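Local coordinates for protein adenylyltransferase (Bartonella henselae str. Houston-1, PDB 5NH2) that transfers AMP from ATP to tyrosine or threonine residues of host target proteins through its Fic domain, and is here bound to its antitoxin homologue BiaA, at residues E113-L118 with L150-E155; Q120-K125 with I141-S146; C61-Q66 with Q161-E166; T99-A104 with R185-S190. All blocks are in the same frame, centred on the assembly; numbering follows the deposited sequence.

All four contacts belong to the helical Fic domain. Interactions 1 and 2 share helix 109-124 and have centres about 12 Å apart; they meet where Leu-118 CD1 packs 3.6 Å from Leu-143 CD2. Interaction 2 joins interaction 3 through Phe-144 and Phe-165, and through Leu-122 against Phe-164. Interaction 1 reaches interaction 3 at the ATP site, where His-64 stacks on Phe-153 and Glu-155 of the same loop holds magnesium. Interaction 4 stands apart from interactions 1 and 3, with centres about 17 and 21 Å away, but its Trp-101 side chain lies about 12 Å from the metal, and Met-186 touches Phe-144 of interaction 2.

Interaction 1: E113-L118 with L150-E155; sequences EGLQRL and LHPFRE. With MG (magnesium ion), chain C.
Leu-150 presses both of its methyls onto the main chain of helix 109-124 at Gly-114. CD2 lies 3.6 Å from Gly-114 CA, while CD1 settles 3.6 Å from Gly-114 C; the missing side chain of the glycine lets the leucine come this close. Leu-115 and Leu-150 lie alongside, pointing opposite ways, with Leu-115 CD2 at 3.9 Å from Leu-150 CD1. The other branch of Leu-115 slants across to Pro-152, its CD1 4.2 Å from the proline CB, and Leu-78 packs on both of these residues.

Helix 133-150 ends at this point. His-151 takes a positive phi of 56° and turns the chain into the sequence HPFREGNGR, the signature motif of Fic proteins, of which 151-155 are the first five residues. Arg-79 NE is hydrogen-bonded to His-151 O just past the turn, and Phe-153 N to Asn-157 OD1 farther along. At the far end of the segment Glu-155 sends its CG anti to its backbone N (chi1 178°) and then bends at chi2, which brings OE2 to 2.4 Å from the magnesium ion in the ATP site.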
# COMPACT_ATOMS: atom_id res chain seq x y z
N GLU A 113 -3.88 -23.84 -4.10
CA GLU A 113 -4.21 -23.79 -5.52
C GLU A 113 -4.02 -22.38 -6.07
O GLU A 113 -3.33 -22.19 -7.09
CB GLU A 113 -5.66 -24.24 -5.73
CG GLU A 113 -5.98 -25.67 -5.29
CD GLU A 113 -7.49 -25.91 -5.23
OE1 GLU A 113 -7.96 -26.60 -4.30
OE2 GLU A 113 -8.22 -25.38 -6.10
N GLY A 114 -4.58 -21.38 -5.36
CA GLY A 114 -4.46 -20.01 -5.82
C GLY A 114 -3.01 -19.59 -5.99
O GLY A 114 -2.64 -18.99 -7.01
N LEU A 115 -2.15 -19.95 -5.02
CA LEU A 115 -0.76 -19.48 -5.14
C LEU A 115 -0.06 -20.18 -6.29
O LEU A 115 0.70 -19.54 -7.04
CB LEU A 115 0.01 -19.68 -3.85
CG LEU A 115 -0.47 -18.78 -2.73
CD1 LEU A 115 0.09 -19.24 -1.37
CD2 LEU A 115 -0.09 -17.31 -3.07
N GLN A 116 -0.36 -21.48 -6.50
CA GLN A 116 0.21 -22.18 -7.65
C GLN A 116 -0.19 -21.47 -8.94
O GLN A 116 0.66 -21.21 -9.80
CB GLN A 116 -0.21 -23.65 -7.63
CG GLN A 116 0.26 -24.25 -6.35
CD GLN A 116 -0.13 -25.68 -6.17
OE1 GLN A 116 -0.95 -26.24 -6.90
NE2 GLN A 116 0.46 -26.30 -5.16
N ARG A 117 -1.46 -21.03 -9.01
CA ARG A 117 -1.91 -20.31 -10.20
C ARG A 117 -1.12 -19.03 -10.41
O ARG A 117 -0.64 -18.75 -11.52
CB ARG A 117 -3.39 -20.01 -10.11
CG ARG A 117 -4.09 -20.44 -11.37
CD ARG A 117 -5.57 -20.69 -11.10
NE ARG A 117 -5.80 -21.88 -10.31
CZ ARG A 117 -6.32 -21.86 -9.08
NH1 ARG A 117 -6.66 -20.70 -8.51
NH2 ARG A 117 -6.51 -23.00 -8.43
N LEU A 118 -0.91 -18.26 -9.32
CA LEU A 118 -0.15 -17.04 -9.46
C LEU A 118 1.27 -17.36 -9.94
O LEU A 118 1.75 -16.75 -10.91
CB LEU A 118 -0.16 -16.26 -8.16
CG LEU A 118 0.86 -15.11 -8.16
CD1 LEU A 118 0.16 -13.79 -8.05
CD2 LEU A 118 1.92 -15.26 -7.06
N LEU A 150 -6.83 -14.27 -1.68
CA LEU A 150 -6.13 -15.40 -1.11
C LEU A 150 -5.64 -15.07 0.30
O LEU A 150 -5.90 -15.82 1.25
CB LEU A 150 -4.99 -15.82 -2.04
CG LEU A 150 -5.21 -16.41 -3.47
CD1 LEU A 150 -3.82 -16.61 -4.16
CD2 LEU A 150 -6.07 -17.74 -3.55
N HIS A 151 -5.01 -13.88 0.48
CA HIS A 151 -4.76 -13.28 1.79
C HIS A 151 -4.00 -14.32 2.60
O HIS A 151 -4.48 -14.78 3.64
CB HIS A 151 -6.12 -12.88 2.42
CG HIS A 151 -6.02 -12.02 3.64
ND1 HIS A 151 -5.88 -10.65 3.59
CD2 HIS A 151 -6.08 -12.35 4.96
CE1 HIS A 151 -5.84 -10.17 4.82
NE2 HIS A 151 -5.93 -11.18 5.67
N PRO A 152 -2.90 -14.82 2.05
CA PRO A 152 -2.35 -16.09 2.53
C PRO A 152 -1.62 -16.03 3.86
O PRO A 152 -1.22 -17.11 4.32
CB PRO A 152 -1.38 -16.52 1.40
CG PRO A 152 -0.87 -15.22 0.82
CD PRO A 152 -2.09 -14.22 0.96
N PHE A 153 -1.32 -14.84 4.42
CA PHE A 153 -0.57 -14.77 5.68
C PHE A 153 -1.51 -14.54 6.87
O PHE A 153 -2.62 -14.05 6.72
CB PHE A 153 0.52 -13.68 5.68
CG PHE A 153 1.54 -13.86 4.59
CD1 PHE A 153 2.60 -14.72 4.77
CD2 PHE A 153 1.39 -13.20 3.37
CE1 PHE A 153 3.53 -14.92 3.77
CE2 PHE A 153 2.32 -13.41 2.34
CZ PHE A 153 3.39 -14.27 2.53
N ARG A 154 -1.05 -15.00 8.04
CA ARG A 154 -1.78 -14.75 9.28
C ARG A 154 -1.95 -13.26 9.56
O ARG A 154 -3.01 -12.83 10.04
CB ARG A 154 -1.06 -15.44 10.45
CG ARG A 154 -1.65 -15.08 11.78
CD ARG A 154 -3.12 -15.45 11.82
NE ARG A 154 -3.73 -15.23 13.13
CZ ARG A 154 -4.33 -14.10 13.48
NH1 ARG A 154 -4.40 -13.09 12.62
NH2 ARG A 154 -4.87 -13.98 14.69
N GLU A 155 -0.90 -12.45 9.30
CA GLU A 155 -0.94 -10.99 9.42
C GLU A 155 0.14 -10.37 8.51
O GLU A 155 1.13 -11.03 8.15
CB GLU A 155 -0.77 -10.58 10.88
CG GLU A 155 -0.75 -9.07 11.15
CD GLU A 155 -2.14 -8.45 11.26
OE1 GLU A 155 -2.94 -8.95 12.09
OE2 GLU A 155 -2.41 -7.47 10.52
MG MG C . -1.75 -6.02 8.69

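Interaction 2: Q120-K125 with I141-S146; sequences QTLAEK and IELFNS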
# COMPACT_ATOMS: atom_id res chain seq x y z
N GLN A 120 2.12 -19.94 -11.80
CA GLN A 120 2.14 -20.29 -13.22
C GLN A 120 1.96 -19.04 -14.08
O GLN A 120 2.63 -18.90 -15.12
CB GLN A 120 1.06 -21.32 -13.53
CG GLN A 120 0.82 -21.55 -15.01
CD GLN A 120 1.80 -22.54 -15.62
OE1 GLN A 120 2.79 -22.94 -15.00
NE2 GLN A 120 1.52 -22.94 -16.85
N THR A 121 1.13 -18.08 -13.63
CA THR A 121 0.78 -17.01 -14.55
C THR A 121 1.99 -16.11 -14.80
O THR A 121 2.42 -15.95 -15.96
CB THR A 121 -0.38 -16.19 -14.00
OG1 THR A 121 -1.49 -17.07 -13.81
CG2 THR A 121 -0.80 -15.16 -15.03
N LEU A 122 2.58 -15.60 -13.72
CA LEU A 122 3.79 -14.81 -13.81
C LEU A 122 4.87 -15.53 -14.59
O LEU A 122 5.67 -14.88 -15.28
CB LEU A 122 4.29 -14.46 -12.41
CG LEU A 122 3.39 -13.45 -11.68
CD1 LEU A 122 3.81 -13.26 -10.21
CD2 LEU A 122 3.41 -12.12 -12.43
N ALA A 123 4.89 -16.86 -14.54
CA ALA A 123 6.01 -17.53 -15.19
C ALA A 123 5.80 -17.55 -16.70
O ALA A 123 6.74 -17.29 -17.46
CB ALA A 123 6.17 -18.94 -14.63
N GLU A 124 4.56 -17.82 -17.15
CA GLU A 124 4.33 -17.94 -18.58
C GLU A 124 4.29 -16.58 -19.26
O GLU A 124 4.62 -16.47 -20.44
CB GLU A 124 3.03 -18.73 -18.85
CG GLU A 124 1.72 -18.01 -18.50
CD GLU A 124 0.52 -18.96 -18.41
OE1 GLU A 124 0.71 -20.20 -18.56
OE2 GLU A 124 -0.61 -18.47 -18.18
N LYS A 125 3.93 -15.54 -18.52
CA LYS A 125 3.90 -14.17 -19.02
C LYS A 125 5.21 -13.42 -18.78
O LYS A 125 5.22 -12.19 -18.90
CB LYS A 125 2.71 -13.42 -18.42
CG LYS A 125 1.37 -14.06 -18.87
CD LYS A 125 0.15 -13.39 -18.27
CE LYS A 125 -1.15 -13.96 -18.88
NZ LYS A 125 -1.09 -13.89 -20.35
N ILE A 141 -3.74 -6.25 -12.52
CA ILE A 141 -4.99 -6.13 -11.76
C ILE A 141 -5.57 -7.52 -11.44
O ILE A 141 -5.90 -7.82 -10.28
CB ILE A 141 -5.99 -5.23 -12.51
CG1 ILE A 141 -5.64 -3.75 -12.31
CG2 ILE A 141 -7.38 -5.38 -11.93
CD1 ILE A 141 -6.01 -2.81 -13.43
N GLU A 142 -5.66 -8.41 -12.44
CA GLU A 142 -6.10 -9.78 -12.20
C GLU A 142 -5.28 -10.46 -11.10
O GLU A 142 -5.85 -11.04 -10.16
CB GLU A 142 -6.05 -10.60 -13.50
CG GLU A 142 -6.99 -10.08 -14.57
CD GLU A 142 -6.96 -10.93 -15.84
OE1 GLU A 142 -7.31 -10.39 -16.91
OE2 GLU A 142 -6.59 -12.13 -15.76
N LEU A 143 -3.93 -10.41 -11.18
CA LEU A 143 -3.13 -10.99 -10.08
C LEU A 143 -3.36 -10.28 -8.73
O LEU A 143 -3.33 -10.92 -7.67
CB LEU A 143 -1.64 -10.98 -10.41
CG LEU A 143 -1.44 -11.88 -11.63
CD1 LEU A 143 -0.12 -11.58 -12.19
CD2 LEU A 143 -1.51 -13.32 -11.22
N PHE A 144 -3.59 -8.97 -8.74
CA PHE A 144 -3.75 -8.26 -7.48
C PHE A 144 -5.09 -8.61 -6.82
O PHE A 144 -5.14 -8.83 -5.61
CB PHE A 144 -3.60 -6.76 -7.75
CG PHE A 144 -3.68 -5.85 -6.48
CD1 PHE A 144 -2.53 -5.39 -5.88
CD2 PHE A 144 -4.89 -5.41 -6.00
CE1 PHE A 144 -2.56 -4.52 -4.75
CE2 PHE A 144 -4.94 -4.57 -4.88
CZ PHE A 144 -3.77 -4.13 -4.25
N ASN A 145 -6.17 -8.69 -7.61
CA ASN A 145 -7.46 -9.09 -7.07
C ASN A 145 -7.38 -10.50 -6.50
O ASN A 145 -7.86 -10.77 -5.38
CB ASN A 145 -8.56 -9.03 -8.14
CG ASN A 145 -8.84 -7.62 -8.64
OD1 ASN A 145 -8.43 -6.64 -8.01
ND2 ASN A 145 -9.54 -7.52 -9.79
N SER A 146 -6.73 -11.41 -7.24
CA SER A 146 -6.61 -12.78 -6.75
C SER A 146 -5.81 -12.85 -5.43
O SER A 146 -6.24 -13.51 -4.46
CB SER A 146 -5.97 -13.67 -7.81
OG SER A 146 -5.49 -14.84 -7.19
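Leu-143 meets Leu-122 at the tight end of this contact: its CD1 lies 3.6 Å from Leu-122 CD2 and 4.0 Å from Leu-122 CG, and the two leucines pass each other at a slant. The first bond of the Leu-122 side chain runs past helix 133-150 and not at it, but with CG beside the backbone N (chi1 -70°) its end comes in to Leu-143. Behind the pair the protein is filled in, Phe-164 and Phe-55 lying against Leu-122 and Phe-165 against Leu-143.

Helices 109-124 and 133-150 follow each other in the chain and run antiparallel here as a helical hairpin of the Fic domain, away from the nucleotide site. Between 120-125 and 141-146 the nearest CA atoms, those of Thr-121 and Leu-143, are 8.5 Å apart, and the side chains bridge the gap.

Toward solvent the packing relaxes. Leu-143 CD2 is 4.2 Å from Thr-121 CB, a looser touch, though Leu-118 packs on the same methyl. The threonine hydroxyl takes no part across the interface: OG1 lies beside its own backbone N (chi1 -58°) and is hydrogen-bonded to Arg-117 O, one turn earlier. On the exposed outer surface of the first helix, Gln-120 NE2 offers Glu-124 OE1 a weak hydrogen bond of 3.3 Å, bent to 121°. Where that helix ends, Lys-125 NZ forms a long, weak ion pair with Glu-139.

Interaction 3: C61-Q66 with Q161-E166; sequences CHIHQQ and QRLFFE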
# COMPACT_ATOMS: atom_id res chain seq x y z
N CYS A 61 6.94 -14.71 -0.10
CA CYS A 61 7.25 -15.14 1.27
C CYS A 61 8.57 -14.54 1.77
O CYS A 61 8.70 -14.27 2.97
CB CYS A 61 7.28 -16.66 1.36
SG CYS A 61 5.62 -17.41 1.21
N HIS A 62 9.54 -14.34 0.87
CA HIS A 62 10.78 -13.64 1.23
C HIS A 62 10.51 -12.20 1.68
O HIS A 62 11.01 -11.75 2.72
CB HIS A 62 11.75 -13.67 0.02
CG HIS A 62 12.95 -12.79 0.17
ND1 HIS A 62 14.09 -13.17 0.86
CD2 HIS A 62 13.22 -11.55 -0.32
CE1 HIS A 62 14.98 -12.20 0.82
NE2 HIS A 62 14.48 -11.20 0.12
N ILE A 63 9.67 -11.47 0.95
CA ILE A 63 9.25 -10.13 1.39
C ILE A 63 8.63 -10.16 2.81
O ILE A 63 9.01 -9.38 3.69
CB ILE A 63 8.29 -9.52 0.37
CG1 ILE A 63 9.04 -9.15 -0.90
CG2 ILE A 63 7.63 -8.32 0.95
CD1 ILE A 63 8.07 -8.70 -1.94
N HIS A 64 7.63 -11.05 3.02
CA HIS A 64 6.98 -11.13 4.34
C HIS A 64 8.02 -11.48 5.41
O HIS A 64 8.03 -10.90 6.51
CB HIS A 64 5.84 -12.16 4.29
CG HIS A 64 5.00 -12.22 5.53
ND1 HIS A 64 5.35 -12.98 6.63
CD2 HIS A 64 3.81 -11.64 5.85
CE1 HIS A 64 4.44 -12.83 7.58
NE2 HIS A 64 3.48 -12.04 7.12
N GLN A 65 8.95 -12.37 5.06
CA GLN A 65 9.99 -12.77 5.99
C GLN A 65 10.91 -11.61 6.34
O GLN A 65 11.36 -11.49 7.48
CB GLN A 65 10.79 -13.92 5.41
CG GLN A 65 11.69 -14.59 6.44
CD GLN A 65 13.05 -14.93 5.89
OE1 GLN A 65 13.81 -14.05 5.47
NE2 GLN A 65 13.38 -16.22 5.87
N GLN A 66 11.23 -10.74 5.37
CA GLN A 66 12.13 -9.65 5.72
C GLN A 66 11.37 -8.60 6.54
O GLN A 66 11.93 -8.05 7.50
CB GLN A 66 12.77 -9.03 4.46
CG GLN A 66 13.75 -10.03 3.78
CD GLN A 66 14.96 -10.38 4.63
OE1 GLN A 66 15.16 -11.53 5.01
NE2 GLN A 66 15.77 -9.38 4.95
N GLN A 161 1.83 -7.64 -0.05
CA GLN A 161 1.28 -7.56 -1.41
C GLN A 161 1.65 -6.24 -2.10
O GLN A 161 2.04 -6.22 -3.28
CB GLN A 161 -0.24 -7.74 -1.34
CG GLN A 161 -0.95 -7.37 -2.61
CD GLN A 161 -2.46 -7.34 -2.42
OE1 GLN A 161 -2.97 -6.98 -1.34
NE2 GLN A 161 -3.18 -7.68 -3.48
N ARG A 162 1.50 -5.11 -1.38
CA ARG A 162 1.81 -3.83 -2.01
C ARG A 162 3.27 -3.79 -2.45
O ARG A 162 3.57 -3.49 -3.62
CB ARG A 162 1.48 -2.65 -1.07
CG ARG A 162 -0.03 -2.35 -1.02
CD ARG A 162 -0.39 -1.12 -0.14
NE ARG A 162 -0.20 -1.23 1.34
CZ ARG A 162 -1.12 -1.76 2.14
NH1 ARG A 162 -2.19 -2.25 1.58
NH2 ARG A 162 -0.97 -1.81 3.45
N LEU A 163 4.19 -4.17 -1.54
CA LEU A 163 5.60 -4.18 -1.92
C LEU A 163 5.86 -5.13 -3.10
O LEU A 163 6.68 -4.84 -3.98
CB LEU A 163 6.47 -4.56 -0.72
CG LEU A 163 7.67 -3.62 -0.49
CD1 LEU A 163 8.42 -4.03 0.77
CD2 LEU A 163 8.62 -3.54 -1.71
N PHE A 164 5.17 -6.27 -3.13
CA PHE A 164 5.34 -7.20 -4.25
C PHE A 164 4.94 -6.53 -5.56
O PHE A 164 5.65 -6.64 -6.57
CB PHE A 164 4.52 -8.48 -3.99
CG PHE A 164 4.62 -9.58 -5.07
CD1 PHE A 164 3.79 -9.55 -6.19
CD2 PHE A 164 5.45 -10.68 -4.90
CE1 PHE A 164 3.85 -10.59 -7.17
CE2 PHE A 164 5.49 -11.71 -5.86
CZ PHE A 164 4.68 -11.67 -6.98
N PHE A 165 3.85 -5.77 -5.55
CA PHE A 165 3.40 -5.22 -6.83
C PHE A 165 4.17 -3.97 -7.22
O PHE A 165 4.32 -3.72 -8.42
CB PHE A 165 1.87 -5.04 -6.81
CG PHE A 165 1.14 -6.31 -7.17
CD1 PHE A 165 0.83 -7.24 -6.20
CD2 PHE A 165 0.82 -6.59 -8.49
CE1 PHE A 165 0.19 -8.47 -6.52
CE2 PHE A 165 0.16 -7.78 -8.85
CZ PHE A 165 -0.15 -8.74 -7.86
N GLU A 166 4.75 -3.25 -6.25
CA GLU A 166 5.64 -2.12 -6.56
C GLU A 166 6.91 -2.62 -7.23
O GLU A 166 7.35 -2.08 -8.25
CB GLU A 166 6.01 -1.33 -5.29
CG GLU A 166 4.88 -0.53 -4.62
CD GLU A 166 5.20 -0.12 -3.16
OE1 GLU A 166 6.35 -0.30 -2.70
OE2 GLU A 166 4.30 0.39 -2.46
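Ile-63 is the one residue of 61-66 that touches 161-166, and each of its branches meets a different neighbour on helix 157-171. CD1 points at the base of Phe-164, 3.9 Å from its CA and close to its N and CB as well; relative to the phenyl ring it lies at the edge, near the plane, and not over a face. CG2 packs against Leu-163 CB at a looser 4.3 Å. The extended outer arm of the isoleucine (chi2 174°) is what carries CD1 right up to the facing main chain, where the CA atoms of Ile-63 and Phe-164 are 7.5 Å apart.

Farther out, the same two helices keep in touch through Leu-163 on Leu-67 and through Phe-164, whose CG is anti to its backbone N (chi1 -179°) and whose ring packs on Tyr-59 and Leu-60. Beside Ile-63, His-64 is gripped at both ring nitrogens: ND1 pairs with Gly-76 N and NE2 with Glu-155 O.

Arg-162, which probably binds ATP, makes a salt bridge through NH2 to Glu-35 of the BiaA chain, and its NE is hydrogen-bonded to Thr-31 of that chain. The two helices belong to the Fic core, and 157-171 starts inside the HPFREGNGR motif. Glu-35 of BiaA, with Thr-31 one turn away, fits the S/T-x-x-x-E pattern of the antitoxin inhibitory helix, whose glutamate pairs with the second arginine of the extended Fic motif, HPFREGNGRxxR, and in this family is thought to obstruct productive ATP binding.

Interaction 4: T99-A104 with R185-S190; sequences TGWKNA and RMMVAS
Between 99-104 and 185-190 the nearest CA atoms, Lys-102 and Ser-190, are 9.8 Å apart, so two long side chains, Trp-101 and Lys-102, have to span the gap. Trp-101 brings the outer edge of its indole to Met-187, with CH2 4.1 Å from SD. The sulfur sits 5.5 Å from the centroid of the six-membered ring and 88° off its normal, an edge-on Met-aromatic contact in which the methionine chain runs roughly perpendicular to the tryptophan. Its chi1 of 155° and chi2 of -157° keep that chain nearly straight and carry SD out to the indole edge.

Lys-102, poorly ordered in the model, is kinked at chi2 and chi3; as modelled, its NZ lies 4.1 Å from Ser-190 CB, a position to be read with caution. The hydroxyl of that serine is engaged by its own helix: OG donates to Met-186 O at 2.8 Å, from above the carbonyl plane, while Ser-190 N reaches the same oxygen from the opposite face. Val-191 packs against both Trp-101 and Lys-102.

Arg-98 makes a cation-pi contact with Trp-101, and its NH1 lies close to Lys-102 NZ. Arg-98 and Thr-99 probably bind ATP, and the Ser-190 side chain is about 8 Å from that of Arg-162. Such a cluster of positive charge is consistent with one flank of the Fic nucleotide pocket, bordered here by the loop and helix 183-196.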
# COMPACT_ATOMS: atom_id res chain seq x y z
N THR A 99 -15.21 -10.17 10.14
CA THR A 99 -16.38 -9.58 10.80
C THR A 99 -17.07 -8.67 9.79
O THR A 99 -16.47 -7.71 9.31
CB THR A 99 -15.97 -8.79 12.05
OG1 THR A 99 -15.62 -9.68 13.10
CG2 THR A 99 -17.09 -7.92 12.55
N GLY A 100 -18.33 -9.01 9.44
CA GLY A 100 -19.23 -8.15 8.67
C GLY A 100 -19.01 -8.07 7.17
O GLY A 100 -19.86 -7.50 6.47
N TRP A 101 -17.93 -8.65 6.65
CA TRP A 101 -17.32 -8.27 5.38
C TRP A 101 -17.86 -9.06 4.19
O TRP A 101 -18.96 -9.61 4.20
CB TRP A 101 -15.79 -8.40 5.46
CG TRP A 101 -15.06 -7.15 5.93
CD1 TRP A 101 -14.22 -7.05 7.01
CD2 TRP A 101 -15.08 -5.83 5.33
NE1 TRP A 101 -13.73 -5.77 7.12
CE2 TRP A 101 -14.24 -5.00 6.11
CE3 TRP A 101 -15.73 -5.27 4.22
CZ2 TRP A 101 -14.03 -3.64 5.81
CZ3 TRP A 101 -15.51 -3.92 3.92
CH2 TRP A 101 -14.67 -3.13 4.72
N LYS A 102 -17.06 -9.09 3.13
CA LYS A 102 -17.40 -9.54 1.79
C LYS A 102 -17.51 -11.06 1.73
O LYS A 102 -17.89 -11.71 2.71
CB LYS A 102 -16.34 -9.05 0.78
CG LYS A 102 -16.21 -7.52 0.69
CD LYS A 102 -14.92 -7.03 1.33
CE LYS A 102 -13.71 -7.21 0.43
NZ LYS A 102 -12.71 -6.17 0.78
N ASN A 103 -17.31 -11.61 0.54
CA ASN A 103 -17.21 -13.04 0.27
C ASN A 103 -16.02 -13.70 0.97
O ASN A 103 -15.84 -14.91 0.95
CB ASN A 103 -17.15 -13.22 -1.25
CG ASN A 103 -17.99 -12.18 -1.97
OD1 ASN A 103 -18.10 -11.04 -1.49
ND2 ASN A 103 -18.60 -12.55 -3.09
N ALA A 104 -15.23 -12.89 1.63
CA ALA A 104 -14.10 -13.31 2.45
C ALA A 104 -13.01 -14.03 1.65
O ALA A 104 -12.91 -13.91 0.43
CB ALA A 104 -14.68 -14.15 3.57
N ARG A 185 -10.22 5.00 -0.59
CA ARG A 185 -10.27 4.63 -2.01
C ARG A 185 -9.90 3.16 -2.20
O ARG A 185 -10.58 2.44 -2.95
CB ARG A 185 -9.37 5.55 -2.85
CG ARG A 185 -9.32 5.16 -4.36
CD ARG A 185 -8.33 6.00 -5.19
NE ARG A 185 -8.65 5.92 -6.62
CZ ARG A 185 -8.01 6.56 -7.61
NH1 ARG A 185 -6.96 7.35 -7.38
NH2 ARG A 185 -8.43 6.40 -8.87
N MET A 186 -8.87 2.69 -1.46
CA MET A 186 -8.47 1.28 -1.50
C MET A 186 -9.66 0.37 -1.18
O MET A 186 -9.90 -0.63 -1.89
CB MET A 186 -7.31 1.01 -0.50
CG MET A 186 -6.62 -0.39 -0.67
SD MET A 186 -5.83 -0.57 -2.33
CE MET A 186 -6.96 -1.69 -3.14
N MET A 187 -10.43 0.72 -0.14
CA MET A 187 -11.54 -0.15 0.24
C MET A 187 -12.68 -0.09 -0.80
O MET A 187 -13.27 -1.12 -1.15
CB MET A 187 -12.05 0.20 1.65
CG MET A 187 -13.56 -0.22 1.85
SD MET A 187 -14.44 0.67 3.14
CE MET A 187 -14.81 2.31 2.53
N VAL A 188 -12.99 1.11 -1.32
CA VAL A 188 -14.01 1.22 -2.38
C VAL A 188 -13.64 0.31 -3.57
O VAL A 188 -14.48 -0.44 -4.09
CB VAL A 188 -14.16 2.70 -2.83
CG1 VAL A 188 -15.00 2.80 -4.09
CG2 VAL A 188 -14.78 3.62 -1.75
N ALA A 189 -12.38 0.40 -4.03
CA ALA A 189 -11.93 -0.39 -5.20
C ALA A 189 -12.04 -1.89 -4.93
O ALA A 189 -12.61 -2.63 -5.74
CB ALA A 189 -10.48 -0.01 -5.61
N SER A 190 -11.52 -2.34 -3.78
CA SER A 190 -11.53 -3.77 -3.48
C SER A 190 -12.94 -4.31 -3.36
O SER A 190 -13.24 -5.39 -3.88
CB SER A 190 -10.78 -4.08 -2.16
OG SER A 190 -9.53 -3.43 -2.13